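PDB 5HQJ: periplasmic binding protein/LacI transcriptional regulator from Burkholderia graminis C4D1M, which probably captures sugars in the periplasm as the solute-binding component of an ABC transporter, and binds D-arabinose in its pyranose form. Local coordinates for residues Val112-Ser117 / Ser122-Tyr127; Ser71-Ile76 / Ile88-Asn93. All blocks are in the same frame, centred on the assembly; numbering follows the deposited sequence.

Contact 1 of 2, residues Val112-Ser117 / Ser122-Tyr127. With 64K (alpha-D-arabinopyranose), chain B.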
# COMPACT_ATOMS: atom_id res chain seq x y z
N VAL A 112 -0.44 14.12 -14.86
CA VAL A 112 -0.52 13.70 -13.48
C VAL A 112 -1.28 12.38 -13.39
O VAL A 112 -2.35 12.24 -13.96
CB VAL A 112 -1.21 14.76 -12.61
CG1 VAL A 112 -1.33 14.29 -11.18
CG2 VAL A 112 -0.41 16.08 -12.67
N LEU A 113 -0.70 11.44 -12.67
CA LEU A 113 -1.40 10.21 -12.36
C LEU A 113 -1.08 9.76 -10.95
O LEU A 113 -0.13 10.25 -10.30
CB LEU A 113 -1.06 9.12 -13.38
CG LEU A 113 0.38 8.57 -13.47
CD1 LEU A 113 0.69 7.54 -12.38
CD2 LEU A 113 0.63 7.93 -14.85
N THR A 114 -1.88 8.82 -10.46
CA THR A 114 -1.64 8.24 -9.14
C THR A 114 -1.26 6.78 -9.24
O THR A 114 -1.54 6.14 -10.27
CB THR A 114 -2.86 8.40 -8.24
OG1 THR A 114 -4.01 7.83 -8.87
CG2 THR A 114 -3.10 9.88 -7.99
N TYR A 115 -0.61 6.28 -8.19
CA TYR A 115 -0.26 4.85 -8.07
C TYR A 115 -0.37 4.49 -6.59
O TYR A 115 -0.23 5.35 -5.72
CB TYR A 115 1.15 4.56 -8.66
CG TYR A 115 2.27 5.04 -7.79
CD1 TYR A 115 2.62 6.39 -7.78
CD2 TYR A 115 2.94 4.19 -6.92
CE1 TYR A 115 3.61 6.87 -6.95
CE2 TYR A 115 3.94 4.66 -6.08
CZ TYR A 115 4.26 6.01 -6.10
OH TYR A 115 5.22 6.51 -5.28
N ASP A 116 -0.69 3.22 -6.33
CA ASP A 116 -0.76 2.64 -4.99
C ASP A 116 -1.94 3.13 -4.16
O ASP A 116 -2.73 2.31 -3.68
CB ASP A 116 0.56 2.91 -4.24
CG ASP A 116 0.50 2.45 -2.82
OD1 ASP A 116 0.15 1.27 -2.57
OD2 ASP A 116 0.78 3.29 -1.96
N SER A 117 -2.01 4.45 -3.95
CA SER A 117 -3.09 5.08 -3.19
C SER A 117 -3.63 6.30 -3.94
O SER A 117 -2.95 7.31 -4.17
CB SER A 117 -2.64 5.48 -1.78
OG SER A 117 -3.79 5.49 -0.90
N SER A 122 -8.90 14.42 -7.96
CA SER A 122 -7.80 15.33 -8.30
C SER A 122 -7.69 15.66 -9.80
O SER A 122 -6.93 16.55 -10.20
CB SER A 122 -6.48 14.71 -7.85
OG SER A 122 -6.29 13.44 -8.45
N GLY A 123 -8.43 14.93 -10.62
CA GLY A 123 -8.35 15.10 -12.06
C GLY A 123 -7.21 14.33 -12.67
O GLY A 123 -6.88 14.49 -13.85
N ARG A 124 -6.59 13.48 -11.86
CA ARG A 124 -5.47 12.66 -12.34
C ARG A 124 -5.96 11.83 -13.53
O ARG A 124 -7.14 11.49 -13.62
CB ARG A 124 -4.92 11.77 -11.22
CG ARG A 124 -5.63 10.45 -10.98
CD ARG A 124 -7.08 10.58 -10.49
NE ARG A 124 -7.60 9.24 -10.20
CZ ARG A 124 -8.11 8.40 -11.10
NH1 ARG A 124 -8.22 8.75 -12.38
NH2 ARG A 124 -8.51 7.20 -10.72
N SER A 125 -5.04 11.54 -14.45
CA SER A 125 -5.37 10.85 -15.69
C SER A 125 -5.83 9.43 -15.42
O SER A 125 -6.69 8.89 -16.10
CB SER A 125 -4.16 10.83 -16.64
OG SER A 125 -3.06 10.10 -16.10
N MSE A 126 -5.21 8.81 -14.43
CA MSE A 126 -5.41 7.40 -14.20
C MSE A 126 -4.76 6.98 -12.89
O MSE A 126 -3.89 7.68 -12.36
CB MSE A 126 -4.83 6.59 -15.36
CG MSE A 126 -3.34 6.69 -15.48
SE MSE A 126 -2.60 5.79 -17.05
CE MSE A 126 -2.56 3.96 -16.34
N TYR A 127 -5.22 5.84 -12.39
CA TYR A 127 -4.70 5.16 -11.21
C TYR A 127 -4.10 3.81 -11.56
O TYR A 127 -4.73 2.98 -12.23
CB TYR A 127 -5.83 4.97 -10.18
CG TYR A 127 -5.52 3.96 -9.07
CD1 TYR A 127 -4.71 4.29 -8.01
CD2 TYR A 127 -6.07 2.69 -9.10
CE1 TYR A 127 -4.44 3.37 -7.02
CE2 TYR A 127 -5.80 1.77 -8.11
CZ TYR A 127 -4.99 2.12 -7.06
OH TYR A 127 -4.72 1.21 -6.06
O2 64K B . -0.09 -0.10 -0.35
C2 64K B . 0.35 0.37 0.97
C3 64K B . 1.29 -0.66 1.51
O3 64K B . 0.54 -1.78 1.94
C4 64K B . 2.05 -0.16 2.73
O4 64K B . 1.19 0.02 3.87
C5 64K B . 2.66 1.13 2.44
O5 64K B . 1.62 2.09 2.15
C1 64K B . 1.05 1.69 0.83
O1 64K B . 0.13 2.64 0.45

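Contact 2 of 2, residues Ser71-Ile76 / Ile88-Asn93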
# COMPACT_ATOMS: atom_id res chain seq x y z
N SER A 71 -0.41 18.61 3.60
CA SER A 71 0.24 19.86 3.25
C SER A 71 1.63 19.60 2.68
O SER A 71 2.11 20.33 1.82
CB SER A 71 0.35 20.78 4.47
OG SER A 71 -0.48 20.31 5.52
N THR A 72 2.28 18.56 3.19
CA THR A 72 3.65 18.26 2.78
C THR A 72 3.72 17.88 1.29
O THR A 72 4.68 18.24 0.60
CB THR A 72 4.24 17.10 3.58
OG1 THR A 72 4.00 17.29 4.99
CG2 THR A 72 5.74 17.02 3.30
N GLN A 73 2.70 17.17 0.80
CA GLN A 73 2.69 16.76 -0.60
C GLN A 73 2.20 17.89 -1.52
O GLN A 73 2.56 17.93 -2.68
CB GLN A 73 1.83 15.50 -0.80
CG GLN A 73 2.57 14.16 -0.54
CD GLN A 73 1.68 12.94 -0.81
OE1 GLN A 73 0.47 13.03 -0.74
NE2 GLN A 73 2.30 11.81 -1.13
N VAL A 74 1.40 18.82 -1.00
CA VAL A 74 1.03 19.98 -1.81
C VAL A 74 2.28 20.82 -2.11
O VAL A 74 2.50 21.22 -3.25
CB VAL A 74 -0.06 20.86 -1.11
CG1 VAL A 74 -0.43 22.07 -1.97
CG2 VAL A 74 -1.30 20.03 -0.84
N GLN A 75 3.11 21.07 -1.10
CA GLN A 75 4.32 21.86 -1.31
C GLN A 75 5.19 21.25 -2.40
O GLN A 75 5.71 21.97 -3.25
CB GLN A 75 5.12 21.99 -0.00
CG GLN A 75 4.58 23.06 0.93
CD GLN A 75 4.58 24.43 0.28
OE1 GLN A 75 5.59 24.89 -0.24
NE2 GLN A 75 3.41 25.09 0.29
N ILE A 76 5.30 19.92 -2.40
CA ILE A 76 6.13 19.24 -3.40
C ILE A 76 5.62 19.46 -4.82
O ILE A 76 6.40 19.69 -5.74
CB ILE A 76 6.23 17.73 -3.13
CG1 ILE A 76 7.04 17.48 -1.87
CG2 ILE A 76 6.89 17.03 -4.32
CD1 ILE A 76 7.05 16.03 -1.41
N ILE A 88 4.15 13.96 -13.16
CA ILE A 88 4.12 13.66 -11.74
C ILE A 88 3.28 12.41 -11.48
O ILE A 88 2.10 12.36 -11.85
CB ILE A 88 3.52 14.80 -10.92
CG1 ILE A 88 4.29 16.10 -11.17
CG2 ILE A 88 3.51 14.43 -9.44
CD1 ILE A 88 3.63 17.33 -10.56
N ALA A 89 3.88 11.44 -10.81
CA ALA A 89 3.16 10.29 -10.29
C ALA A 89 3.25 10.33 -8.78
O ALA A 89 4.33 10.54 -8.20
CB ALA A 89 3.73 8.98 -10.83
N ILE A 90 2.10 10.15 -8.13
CA ILE A 90 2.03 10.26 -6.69
C ILE A 90 1.17 9.17 -6.07
O ILE A 90 0.11 8.80 -6.57
CB ILE A 90 1.50 11.67 -6.29
CG1 ILE A 90 1.45 11.80 -4.76
CG2 ILE A 90 0.14 11.97 -6.95
CD1 ILE A 90 1.02 13.17 -4.24
N SER A 91 1.67 8.62 -4.97
CA SER A 91 0.86 7.87 -4.01
C SER A 91 0.38 8.81 -2.89
O SER A 91 1.20 9.39 -2.16
CB SER A 91 1.68 6.72 -3.43
OG SER A 91 0.92 6.00 -2.49
N VAL A 92 -0.94 8.94 -2.73
CA VAL A 92 -1.55 9.99 -1.88
C VAL A 92 -1.88 9.52 -0.47
O VAL A 92 -2.55 8.52 -0.26
CB VAL A 92 -2.83 10.50 -2.54
CG1 VAL A 92 -3.42 11.63 -1.75
CG2 VAL A 92 -2.54 10.95 -3.95
N ASN A 93 -1.42 10.29 0.52
CA ASN A 93 -1.70 9.94 1.90
C ASN A 93 -3.16 10.21 2.28
O ASN A 93 -3.79 9.38 2.94
CB ASN A 93 -0.77 10.69 2.84
CG ASN A 93 0.53 9.93 3.11
OD1 ASN A 93 0.52 8.77 3.57
ND2 ASN A 93 1.63 10.57 2.85

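Contact 1 of 2, residues Val112-Ser117 / Ser122-Tyr127
Thr-114 and Tyr-127 meet through their first torsions: chi1 of 56° sets Thr-114 OG1 between its own backbone N and carbonyl carbon, while chi1 of 164° swings the Tyr-127 ring away from its backbone N and along residues 114-117. The hydroxyl thereby lies at the ring edge, in plane, with Thr-114 OG1 3.7 Å from Tyr-127 CD1. Arg-124 crosses the threonine at about a right angle and rests its CG 3.7 Å from Thr-114 OG1. Asp-118 takes up both polar ends, by a hydrogen bond to the threonine and a salt bridge to the guanidinium; Tyr-127 OH instead bonds to Thr-130 O. The backbones pair in parallel at Thr-114 and Tyr-127, where the loop runs into strand 127-129. Ser-125 N reaches Val-112 O at 2.8 Å in a nearly straight bond (178°), and Thr-114 N reaches Met-126 O at 3.0 Å. Beyond the strand, the Asp-116 carboxylate accepts one sugar hydroxyl on each oxygen, OD1 from O2 and OD2 from O1 of the arabinopyranose, both at 2.6 Å. A ligand-binding acid just past the C-terminal end of a central parallel strand, facing the cleft between the lobes, fits the periplasmic binding protein fold.

Contact 2 of 2, residues Ser71-Ile76 / Ile88-Asn93
Gln-73 NE2 is gripped by two backbone carbonyls: Ser-91 O accepts a bond of 2.9 Å from Gln-73 NE2, and Pro-35 O adds a weak one. The Ser-91 bond is fairly straight, 161° at the hydrogen, and leaves close to the plane of the glutamine amide, although the donor is tilted from the plane of the receiving carbonyl. The link is long-reaching, for the nearest CA atoms of the two segments, those of Gln-73 and Val-92, are still 8.1 Å apart. An extended chain (chi2 -178°) carries the amide across this gap from the first turn of helix 71-82. Ile-90 is extended as well, and its terminal methyl lies over one face of the amide, with Ile-90 CD1 3.5 Å from Gln-73 CD and almost as near to the amide nitrogen and oxygen. The amide is thus fixed in its plane by the hydrogen bond and pressed from one side by a hydrocarbon tip. Gln-73 OE1 lies 3.8 Å from Val-92 CA and near the backbone N of Asn-93, whose own side-chain nitrogen bonds to Lys-36 O. Ile-34 and Met-102 also pack on Ile-90, so the buried glutamine enters an otherwise largely apolar layer between helix and sheet. The helix leads from strand 59-62 into strand 87-90, and these parallel strands flank strand 30-34; such a beta-alpha-beta crossover is a basic unit of the Rossmann-like lobes of periplasmic sugar-binding proteins.

In the fold
Contacts 1 and 2 follow one another along the chain, and their centres lie 11 Å apart in one lobe, where strands 87-90 and 111-115 are neighbours in the same parallel sheet. They join directly beyond the strand ends: Ser-117 O and Val-92 N are 3.0 Å apart, probably hydrogen-bonded, and Ser-91 OG is hydrogen-bonded to Asp-116 OD2 at 2.8 Å. This second hydrogen bond makes Ser-91 a second-shell residue, its OG 4.5 Å from O1 of the sugar, and should help orient the carboxylate that binds the ligand. Hydrogen bonds from Asp-247, Arg-168, Asn-164, Gln-267 and Gln-219 hold the arabinopyranose further within the cleft.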